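Local coordinates for biogenic amine-binding protein (Rhodnius prolixus, PDB 4GE1) that binds biogenic amines such as serotonin, norepinephrine and tryptamine in a lipocalin barrel, probably sequestering them in the saliva of this blood-feeding insect, at residues Trp24-Tyr29 and Leu135-Ser140; Ser118-Val123 and Ser151-Ala156. All coordinates share one frame; numbering follows the deposited sequence.

Contact 1: residues Trp24-Tyr29 and Leu135-Ser140; sequences WYITHY and LYAVQS. With TSS (2-(1H-indol-3-yl)ethanamine), chain E.
Tyr25 and Ser140 begin an antiparallel strand pairing, strand 23-31 against strand 130-140, that joins the first strand of the lipocalin barrel to its eighth. Tyr25 N gives a hydrogen bond to Ser140 O (2.7 Å), and Ser140 N returns one to Tyr25 O. Beyond Ile26 and Gln139, a non-hydrogen-bonded pair, the register slips by one: Thr27 and His28 both face Val138, a classic beta bulge. Val138 is gripped from both of its polar atoms, its O taking Thr27 N at 2.9 Å and its N reaching His28 O at 2.8 Å. Next to the bulge, Thr27 OG1 and His28 ND1 share a bond, the hydroxyl lying in the plane of the imidazole at its edge.

On the inner face, Ile26 and Gln139 run side by side toward the tryptamine. The extended Gln139 chain (chi2 179°) carries OE1 to the indole NE1 at 3.2 Å, while its NE2 bonds Ser121 OG and Tyr112 OH, which fixes how the amide is turned. Ile26 CD1 and Leu135 CD2 both touch ligand CD1, at 3.7 and 3.6 Å. The other branch of Leu135, CD1, packs on Tyr29 CD1 (3.8 Å); Tyr29 OH is hydrogen-bonded to Asp40 and Asn42. On the strand face turned from the ligand, Val138 meets Val153 and Leu157 of helix 150-159. The first barrel strand bonded to the eighth, 130-140, is what closes a lipocalin barrel, and here the closing seam also supplies part of the amine pocket.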
ATOM      1  N   TRP A  24      -1.762   8.149  -1.694  1.00 28.98           N
ATOM      2  CA  TRP A  24      -2.766   7.171  -2.108  1.00 32.08           C
ATOM      3  C   TRP A  24      -3.725   6.840  -0.967  1.00 31.17           C
ATOM      4  O   TRP A  24      -3.327   6.796   0.189  1.00 31.94           O
ATOM      5  CB  TRP A  24      -2.087   5.860  -2.523  1.00 29.28           C
ATOM      6  CG  TRP A  24      -1.292   5.922  -3.818  1.00 35.41           C
ATOM      7  CD1 TRP A  24       0.060   6.084  -3.948  1.00 36.03           C
ATOM      8  CD2 TRP A  24      -1.805   5.785  -5.150  1.00 32.11           C
ATOM      9  NE1 TRP A  24       0.416   6.062  -5.277  1.00 38.14           N
ATOM     10  CE2 TRP A  24      -0.712   5.880  -6.032  1.00 33.88           C
ATOM     11  CE3 TRP A  24      -3.085   5.590  -5.679  1.00 31.93           C
ATOM     12  CZ2 TRP A  24      -0.861   5.796  -7.412  1.00 36.34           C
ATOM     13  CZ3 TRP A  24      -3.228   5.504  -7.040  1.00 33.81           C
ATOM     14  CH2 TRP A  24      -2.124   5.610  -7.896  1.00 34.09           C
ATOM     15  N   TYR A  25      -4.987   6.593  -1.304  1.00 31.52           N
ATOM     16  CA  TYR A  25      -5.948   6.084  -0.344  1.00 31.75           C
ATOM     17  C   TYR A  25      -6.266   4.633  -0.691  1.00 35.81           C
ATOM     18  O   TYR A  25      -6.478   4.300  -1.858  1.00 28.57           O
ATOM     19  CB  TYR A  25      -7.239   6.901  -0.378  1.00 36.70           C
ATOM     20  CG  TYR A  25      -7.073   8.337   0.057  1.00 37.93           C
ATOM     21  CD1 TYR A  25      -6.793   9.337  -0.869  1.00 41.50           C
ATOM     22  CD2 TYR A  25      -7.195   8.696   1.391  1.00 35.44           C
ATOM     23  CE1 TYR A  25      -6.636  10.657  -0.475  1.00 43.63           C
ATOM     24  CE2 TYR A  25      -7.040  10.015   1.794  1.00 44.51           C
ATOM     25  CZ  TYR A  25      -6.757  10.989   0.855  1.00 40.80           C
ATOM     26  OH  TYR A  25      -6.609  12.300   1.248  1.00 43.75           O
ATOM     27  N   ILE A  26      -6.287   3.774   0.322  1.00 32.38           N
ATOM     28  CA  ILE A  26      -6.674   2.380   0.128  1.00 38.50           C
ATOM     29  C   ILE A  26      -8.182   2.259   0.286  1.00 35.47           C
ATOM     30  O   ILE A  26      -8.716   2.384   1.387  1.00 30.86           O
ATOM     31  CB  ILE A  26      -5.938   1.448   1.095  1.00 30.09           C
ATOM     32  CG1 ILE A  26      -4.427   1.693   0.984  1.00 31.71           C
ATOM     33  CG2 ILE A  26      -6.266  -0.009   0.781  1.00 29.31           C
ATOM     34  CD1 ILE A  26      -3.578   0.614   1.593  1.00 32.64           C
ATOM     35  N   THR A  27      -8.867   2.043  -0.831  1.00 30.49           N
ATOM     36  CA  THR A  27     -10.322   2.092  -0.847  1.00 38.72           C
ATOM     37  C   THR A  27     -10.985   0.728  -0.636  1.00 37.50           C
ATOM     38  O   THR A  27     -12.039   0.636  -0.012  1.00 40.43           O
ATOM     39  CB  THR A  27     -10.831   2.713  -2.160  1.00 42.59           C
ATOM     40  OG1 THR A  27     -10.270   2.005  -3.274  1.00 40.15           O
ATOM     41  CG2 THR A  27     -10.423   4.177  -2.235  1.00 39.67           C
ATOM     42  N   HIS A  28     -10.368  -0.319  -1.169  1.00 34.02           N
ATOM     43  CA  HIS A  28     -10.919  -1.671  -1.105  1.00 33.93           C
ATOM     44  C   HIS A  28      -9.768  -2.639  -0.926  1.00 43.25           C
ATOM     45  O   HIS A  28      -8.665  -2.396  -1.425  1.00 33.76           O
ATOM     46  CB  HIS A  28     -11.626  -2.037  -2.409  1.00 37.61           C
ATOM     47  CG  HIS A  28     -12.745  -1.115  -2.785  1.00 43.11           C
ATOM     48  ND1 HIS A  28     -12.532   0.168  -3.232  1.00 45.50           N
ATOM     49  CD2 HIS A  28     -14.085  -1.304  -2.798  1.00 47.71           C
ATOM     50  CE1 HIS A  28     -13.694   0.738  -3.499  1.00 47.10           C
ATOM     51  NE2 HIS A  28     -14.652  -0.134  -3.242  1.00 48.11           N
ATOM     52  N   TYR A  29     -10.017  -3.752  -0.244  1.00 48.74           N
ATOM     53  CA  TYR A  29      -8.961  -4.738  -0.070  1.00 40.17           C
ATOM     54  C   TYR A  29      -9.388  -6.065   0.536  1.00 42.60           C
ATOM     55  O   TYR A  29     -10.325  -6.137   1.335  1.00 43.50           O
ATOM     56  CB  TYR A  29      -7.814  -4.149   0.753  1.00 27.91           C
ATOM     57  CG  TYR A  29      -8.152  -3.816   2.186  1.00 30.34           C
ATOM     58  CD1 TYR A  29      -8.067  -4.776   3.186  1.00 28.14           C
ATOM     59  CD2 TYR A  29      -8.518  -2.522   2.549  1.00 27.08           C
ATOM     60  CE1 TYR A  29      -8.348  -4.455   4.512  1.00 32.95           C
ATOM     61  CE2 TYR A  29      -8.794  -2.193   3.866  1.00 29.07           C
ATOM     62  CZ  TYR A  29      -8.711  -3.156   4.845  1.00 40.90           C
ATOM     63  OH  TYR A  29      -9.003  -2.806   6.156  1.00 36.81           O
ATOM     64  N   LEU A 135      -2.124  -9.386   0.887  1.00 26.60           N
ATOM     65  CA  LEU A 135      -3.042  -8.293   0.676  1.00 31.21           C
ATOM     66  C   LEU A 135      -3.248  -8.034  -0.805  1.00 36.84           C
ATOM     67  O   LEU A 135      -2.284  -7.907  -1.570  1.00 30.90           O
ATOM     68  CB  LEU A 135      -2.502  -7.031   1.352  1.00 32.58           C
ATOM     69  CG  LEU A 135      -3.336  -5.760   1.217  1.00 31.55           C
ATOM     70  CD1 LEU A 135      -4.529  -5.839   2.140  1.00 26.97           C
ATOM     71  CD2 LEU A 135      -2.485  -4.538   1.548  1.00 35.88           C
ATOM     72  N   TYR A 136      -4.513  -7.979  -1.204  1.00 27.04           N
ATOM     73  CA  TYR A 136      -4.888  -7.421  -2.496  1.00 35.64           C
ATOM     74  C   TYR A 136      -5.595  -6.092  -2.244  1.00 37.65           C
ATOM     75  O   TYR A 136      -6.593  -6.041  -1.521  1.00 38.75           O
ATOM     76  CB  TYR A 136      -5.827  -8.366  -3.245  1.00 37.39           C
ATOM     77  CG  TYR A 136      -5.156  -9.578  -3.843  1.00 40.83           C
ATOM     78  CD1 TYR A 136      -4.509  -9.503  -5.069  1.00 45.34           C
ATOM     79  CD2 TYR A 136      -5.185 -10.804  -3.189  1.00 45.99           C
ATOM     80  CE1 TYR A 136      -3.904 -10.610  -5.625  1.00 51.72           C
ATOM     81  CE2 TYR A 136      -4.586 -11.921  -3.738  1.00 51.14           C
ATOM     82  CZ  TYR A 136      -3.949 -11.818  -4.957  1.00 53.35           C
ATOM     83  OH  TYR A 136      -3.350 -12.924  -5.501  1.00 48.23           O
ATOM     84  N   ALA A 137      -5.085  -5.015  -2.830  1.00 34.76           N
ATOM     85  CA  ALA A 137      -5.616  -3.688  -2.521  1.00 31.25           C
ATOM     86  C   ALA A 137      -5.924  -2.836  -3.748  1.00 38.29           C
ATOM     87  O   ALA A 137      -5.130  -2.765  -4.687  1.00 32.28           O
ATOM     88  CB  ALA A 137      -4.658  -2.931  -1.584  1.00 27.61           C
ATOM     89  N   VAL A 138      -7.087  -2.190  -3.718  1.00 36.58           N
ATOM     90  CA  VAL A 138      -7.400  -1.115  -4.651  1.00 34.39           C
ATOM     91  C   VAL A 138      -7.055   0.236  -4.014  1.00 39.26           C
ATOM     92  O   VAL A 138      -7.399   0.507  -2.855  1.00 32.69           O
ATOM     93  CB  VAL A 138      -8.870  -1.153  -5.095  1.00 39.97           C
ATOM     94  CG1 VAL A 138      -9.213   0.087  -5.904  1.00 36.83           C
ATOM     95  CG2 VAL A 138      -9.135  -2.418  -5.909  1.00 34.11           C
ATOM     96  N   GLN A 139      -6.353   1.068  -4.773  1.00 33.95           N
ATOM     97  CA  GLN A 139      -5.825   2.330  -4.263  1.00 32.20           C
ATOM     98  C   GLN A 139      -6.199   3.493  -5.183  1.00 33.42           C
ATOM     99  O   GLN A 139      -6.243   3.349  -6.405  1.00 37.82           O
ATOM    100  CB  GLN A 139      -4.306   2.222  -4.065  1.00 32.16           C
ATOM    101  CG  GLN A 139      -3.911   0.989  -3.236  1.00 30.32           C
ATOM    102  CD  GLN A 139      -2.412   0.837  -3.041  1.00 31.08           C
ATOM    103  OE1 GLN A 139      -1.956   0.389  -1.990  1.00 32.92           O
ATOM    104  NE2 GLN A 139      -1.638   1.193  -4.056  1.00 35.41           N
ATOM    105  N   SER A 140      -6.501   4.638  -4.587  1.00 35.39           N
ATOM    106  CA  SER A 140      -6.982   5.784  -5.343  1.00 35.82           C
ATOM    107  C   SER A 140      -6.214   7.038  -4.935  1.00 34.66           C
ATOM    108  O   SER A 140      -5.677   7.117  -3.831  1.00 40.58           O
ATOM    109  CB  SER A 140      -8.478   5.974  -5.103  1.00 34.89           C
ATOM    110  OG  SER A 140      -8.978   7.132  -5.761  1.00 39.91           O
TER
HETATM  111  N1  TSS E 201       1.487  -0.678   4.585  1.00 34.81           N
HETATM  112  CA  TSS E 201       1.623  -2.108   4.451  1.00 33.03           C
HETATM  113  CB  TSS E 201       0.798  -2.775   3.396  1.00 28.36           C
HETATM  114  CG  TSS E 201       0.595  -2.047   2.105  1.00 22.27           C
HETATM  115  CD1 TSS E 201      -0.591  -1.486   1.650  1.00 26.25           C
HETATM  116  NE1 TSS E 201      -0.382  -0.931   0.438  1.00 28.66           N
HETATM  117  CE2 TSS E 201       0.940  -1.101   0.078  1.00 29.18           C
HETATM  118  CD2 TSS E 201       1.564  -1.791   1.086  1.00 23.34           C
HETATM  119  CZ2 TSS E 201       1.667  -0.698  -1.075  1.00 31.48           C
HETATM  120  CH2 TSS E 201       3.017  -1.015  -1.192  1.00 29.68           C
HETATM  121  CZ3 TSS E 201       3.652  -1.719  -0.166  1.00 33.62           C
HETATM  122  CE3 TSS E 201       2.937  -2.109   0.972  1.00 23.18           C

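Contact 2: residues Ser118-Val123 and Ser151-Ala156; sequences SKYSVV and SKVEAA
Tyr120 and Val122 of strand 120-127 lie against Lys152, Val153 and Ala156 on helix 150-159, which runs nearly parallel to the strand: the two short axes are 12° apart in direction and come within 9.0 Å. Both strand residues direct their side chains at the helix, whereas Ser121 between them points away from it.

The tyrosine does most of the work. Its chi1 of 79° sets CG between the backbone N and the carbonyl carbon, swinging the ring out beside the helix. Val153 CG2 comes to the root of that ring, 3.7 Å from Tyr120 CD1, the valine and the tyrosine running antiparallel, side against side. At the far end the lysine chain passes crosswise over the hydroxyl end, with Lys152 CB 3.5 Å from Tyr120 OH and Lys152 CD 3.8 Å from the same oxygen. CB and CD are thus the lysine atoms that touch the phenol oxygen, while the outer end of the chain turns from the strand. The phenol oxygen finds its polar partner in Asp114 OD2, on strand 102-115.

Further along, Val122 uses a single methyl. With CG1 anti to the backbone N (chi1 179°), CG2 is the branch turned to the helix, 3.9 Å from Ala156 CB, one turn on from Lys152, and more loosely 4.4 Å from Val153 CG1. Val153 also touches Val138 of the adjoining strand 130-140, which spreads the helix over two strands.

No hydrogen bond or salt bridge crosses between strand and helix. Cohesion here comes from dispersion and burial of apolar surface, and the tyrosine hydroxyl has its hydrogen bond within the sheet.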
ATOM      1  N   SER A 118      -2.346   8.512 -12.109  1.00 53.93           N
ATOM      2  CA  SER A 118      -2.986   9.725 -11.596  1.00 53.83           C
ATOM      3  C   SER A 118      -4.383   9.499 -11.007  1.00 52.54           C
ATOM      4  O   SER A 118      -5.046  10.451 -10.599  1.00 46.06           O
ATOM      5  CB  SER A 118      -3.007  10.837 -12.662  1.00 45.03           C
ATOM      6  OG  SER A 118      -3.791  10.492 -13.795  1.00 56.81           O
ATOM      7  N   LYS A 119      -4.823   8.245 -10.952  1.00 50.76           N
ATOM      8  CA  LYS A 119      -6.135   7.935 -10.387  1.00 41.02           C
ATOM      9  C   LYS A 119      -6.150   6.696  -9.498  1.00 45.32           C
ATOM     10  O   LYS A 119      -6.555   6.770  -8.332  1.00 48.14           O
ATOM     11  CB  LYS A 119      -7.184   7.790 -11.487  1.00 42.69           C
ATOM     12  CG  LYS A 119      -7.635   9.104 -12.086  1.00 62.02           C
ATOM     13  CD  LYS A 119      -8.724   8.888 -13.115  1.00 68.81           C
ATOM     14  CE  LYS A 119      -9.254  10.213 -13.622  1.00 78.66           C
ATOM     15  NZ  LYS A 119      -8.170  11.051 -14.204  1.00 85.73           N
ATOM     16  N   TYR A 120      -5.714   5.565 -10.049  1.00 42.75           N
ATOM     17  CA  TYR A 120      -5.852   4.283  -9.366  1.00 37.55           C
ATOM     18  C   TYR A 120      -4.630   3.388  -9.532  1.00 35.43           C
ATOM     19  O   TYR A 120      -3.871   3.517 -10.490  1.00 43.69           O
ATOM     20  CB  TYR A 120      -7.073   3.538  -9.905  1.00 45.54           C
ATOM     21  CG  TYR A 120      -6.815   2.859 -11.241  1.00 48.82           C
ATOM     22  CD1 TYR A 120      -6.395   1.528 -11.306  1.00 49.10           C
ATOM     23  CD2 TYR A 120      -6.975   3.552 -12.434  1.00 44.08           C
ATOM     24  CE1 TYR A 120      -6.149   0.909 -12.531  1.00 44.14           C
ATOM     25  CE2 TYR A 120      -6.733   2.943 -13.662  1.00 48.18           C
ATOM     26  CZ  TYR A 120      -6.320   1.622 -13.704  1.00 51.51           C
ATOM     27  OH  TYR A 120      -6.082   1.022 -14.920  1.00 50.59           O
ATOM     28  N   SER A 121      -4.461   2.470  -8.593  1.00 39.46           N
ATOM     29  CA  SER A 121      -3.506   1.385  -8.744  1.00 39.87           C
ATOM     30  C   SER A 121      -4.053   0.151  -8.045  1.00 42.33           C
ATOM     31  O   SER A 121      -4.811   0.258  -7.088  1.00 49.22           O
ATOM     32  CB  SER A 121      -2.143   1.763  -8.168  1.00 38.07           C
ATOM     33  OG  SER A 121      -2.226   2.047  -6.785  1.00 33.26           O
ATOM     34  N   VAL A 122      -3.675  -1.020  -8.533  1.00 42.01           N
ATOM     35  CA  VAL A 122      -4.107  -2.268  -7.924  1.00 41.68           C
ATOM     36  C   VAL A 122      -2.868  -3.076  -7.558  1.00 43.91           C
ATOM     37  O   VAL A 122      -1.967  -3.256  -8.376  1.00 39.99           O
ATOM     38  CB  VAL A 122      -5.022  -3.044  -8.869  1.00 43.54           C
ATOM     39  CG1 VAL A 122      -5.455  -4.354  -8.236  1.00 47.50           C
ATOM     40  CG2 VAL A 122      -6.228  -2.179  -9.238  1.00 33.92           C
ATOM     41  N   VAL A 123      -2.801  -3.535  -6.316  1.00 34.44           N
ATOM     42  CA  VAL A 123      -1.553  -4.086  -5.817  1.00 29.84           C
ATOM     43  C   VAL A 123      -1.748  -5.414  -5.089  1.00 41.03           C
ATOM     44  O   VAL A 123      -2.809  -5.682  -4.529  1.00 39.75           O
ATOM     45  CB  VAL A 123      -0.809  -3.061  -4.902  1.00 37.22           C
ATOM     46  CG1 VAL A 123      -1.520  -2.893  -3.543  1.00 31.87           C
ATOM     47  CG2 VAL A 123       0.650  -3.449  -4.719  1.00 31.72           C
ATOM     48  N   SER A 151     -14.330   0.461 -14.189  1.00 70.94           N
ATOM     49  CA  SER A 151     -14.188  -0.676 -15.102  1.00 74.02           C
ATOM     50  C   SER A 151     -12.740  -1.154 -15.199  1.00 66.10           C
ATOM     51  O   SER A 151     -12.472  -2.355 -15.163  1.00 64.70           O
ATOM     52  CB  SER A 151     -14.750  -0.346 -16.489  1.00 76.48           C
ATOM     53  OG  SER A 151     -14.127   0.803 -17.033  1.00 85.08           O
ATOM     54  N   LYS A 152     -11.810  -0.212 -15.312  1.00 65.08           N
ATOM     55  CA  LYS A 152     -10.387  -0.546 -15.350  1.00 67.43           C
ATOM     56  C   LYS A 152      -9.928  -1.294 -14.094  1.00 64.92           C
ATOM     57  O   LYS A 152      -9.122  -2.217 -14.172  1.00 70.83           O
ATOM     58  CB  LYS A 152      -9.549   0.715 -15.554  1.00 72.91           C
ATOM     59  CG  LYS A 152      -9.930   1.520 -16.787  1.00 80.41           C
ATOM     60  CD  LYS A 152      -8.696   1.928 -17.579  1.00 89.00           C
ATOM     61  CE  LYS A 152      -9.055   2.847 -18.739  1.00 98.02           C
ATOM     62  NZ  LYS A 152      -9.642   4.136 -18.267  1.00100.27           N
ATOM     63  N   VAL A 153     -10.449  -0.895 -12.939  1.00 67.27           N
ATOM     64  CA  VAL A 153     -10.122  -1.558 -11.678  1.00 65.65           C
ATOM     65  C   VAL A 153     -10.701  -2.972 -11.633  1.00 61.34           C
ATOM     66  O   VAL A 153     -10.058  -3.908 -11.157  1.00 56.77           O
ATOM     67  CB  VAL A 153     -10.649  -0.755 -10.466  1.00 60.75           C
ATOM     68  CG1 VAL A 153     -10.633  -1.602  -9.203  1.00 55.69           C
ATOM     69  CG2 VAL A 153      -9.837   0.527 -10.270  1.00 61.51           C
ATOM     70  N   GLU A 154     -11.928  -3.109 -12.120  1.00 64.69           N
ATOM     71  CA  GLU A 154     -12.620  -4.392 -12.135  1.00 74.29           C
ATOM     72  C   GLU A 154     -11.828  -5.399 -12.958  1.00 76.26           C
ATOM     73  O   GLU A 154     -11.646  -6.547 -12.553  1.00 79.58           O
ATOM     74  CB  GLU A 154     -14.023  -4.222 -12.724  1.00 80.90           C
ATOM     75  CG  GLU A 154     -14.977  -5.370 -12.443  1.00 83.93           C
ATOM     76  CD  GLU A 154     -15.302  -5.508 -10.970  1.00 78.84           C
ATOM     77  OE1 GLU A 154     -16.483  -5.326 -10.598  1.00 82.38           O
ATOM     78  OE2 GLU A 154     -14.375  -5.805 -10.187  1.00 66.74           O
ATOM     79  N   ALA A 155     -11.356  -4.953 -14.117  1.00 71.32           N
ATOM     80  CA  ALA A 155     -10.564  -5.793 -15.001  1.00 74.38           C
ATOM     81  C   ALA A 155      -9.276  -6.233 -14.321  1.00 71.76           C
ATOM     82  O   ALA A 155      -8.949  -7.421 -14.299  1.00 73.51           O
ATOM     83  CB  ALA A 155     -10.258  -5.054 -16.292  1.00 79.92           C
ATOM     84  N   ALA A 156      -8.544  -5.273 -13.768  1.00 66.85           N
ATOM     85  CA  ALA A 156      -7.301  -5.577 -13.076  1.00 58.17           C
ATOM     86  C   ALA A 156      -7.508  -6.652 -12.011  1.00 55.80           C
ATOM     87  O   ALA A 156      -6.692  -7.563 -11.881  1.00 55.42           O
ATOM     88  CB  ALA A 156      -6.715  -4.321 -12.460  1.00 48.89           C
TER

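Overall arrangement
Contacts 1 and 2 are centred about 9 Å apart and share one sheet, because strands 120-127 and 130-140 are neighbours in it. Probable backbone hydrogen bonds connect them: Gln139 N to Ser121 O and Ala137 N to Val123 O, both 2.9 Å. Trp24 CZ3 also packs on Tyr120 C at 3.6 Å. Contact 1 supplies Ile26, Leu135 and Gln139 of the tryptamine pocket, whereas contact 2 is made on the outer face of the wall, the Val122 side chain being about 11 Å from the ligand. Ser121 OG turns to the inner side of the strand, a second-shell step toward the ligand, while Tyr120 and Val122 turn outward to the helix. Asp73, outside both contacts, also hydrogen-bonds the ligand.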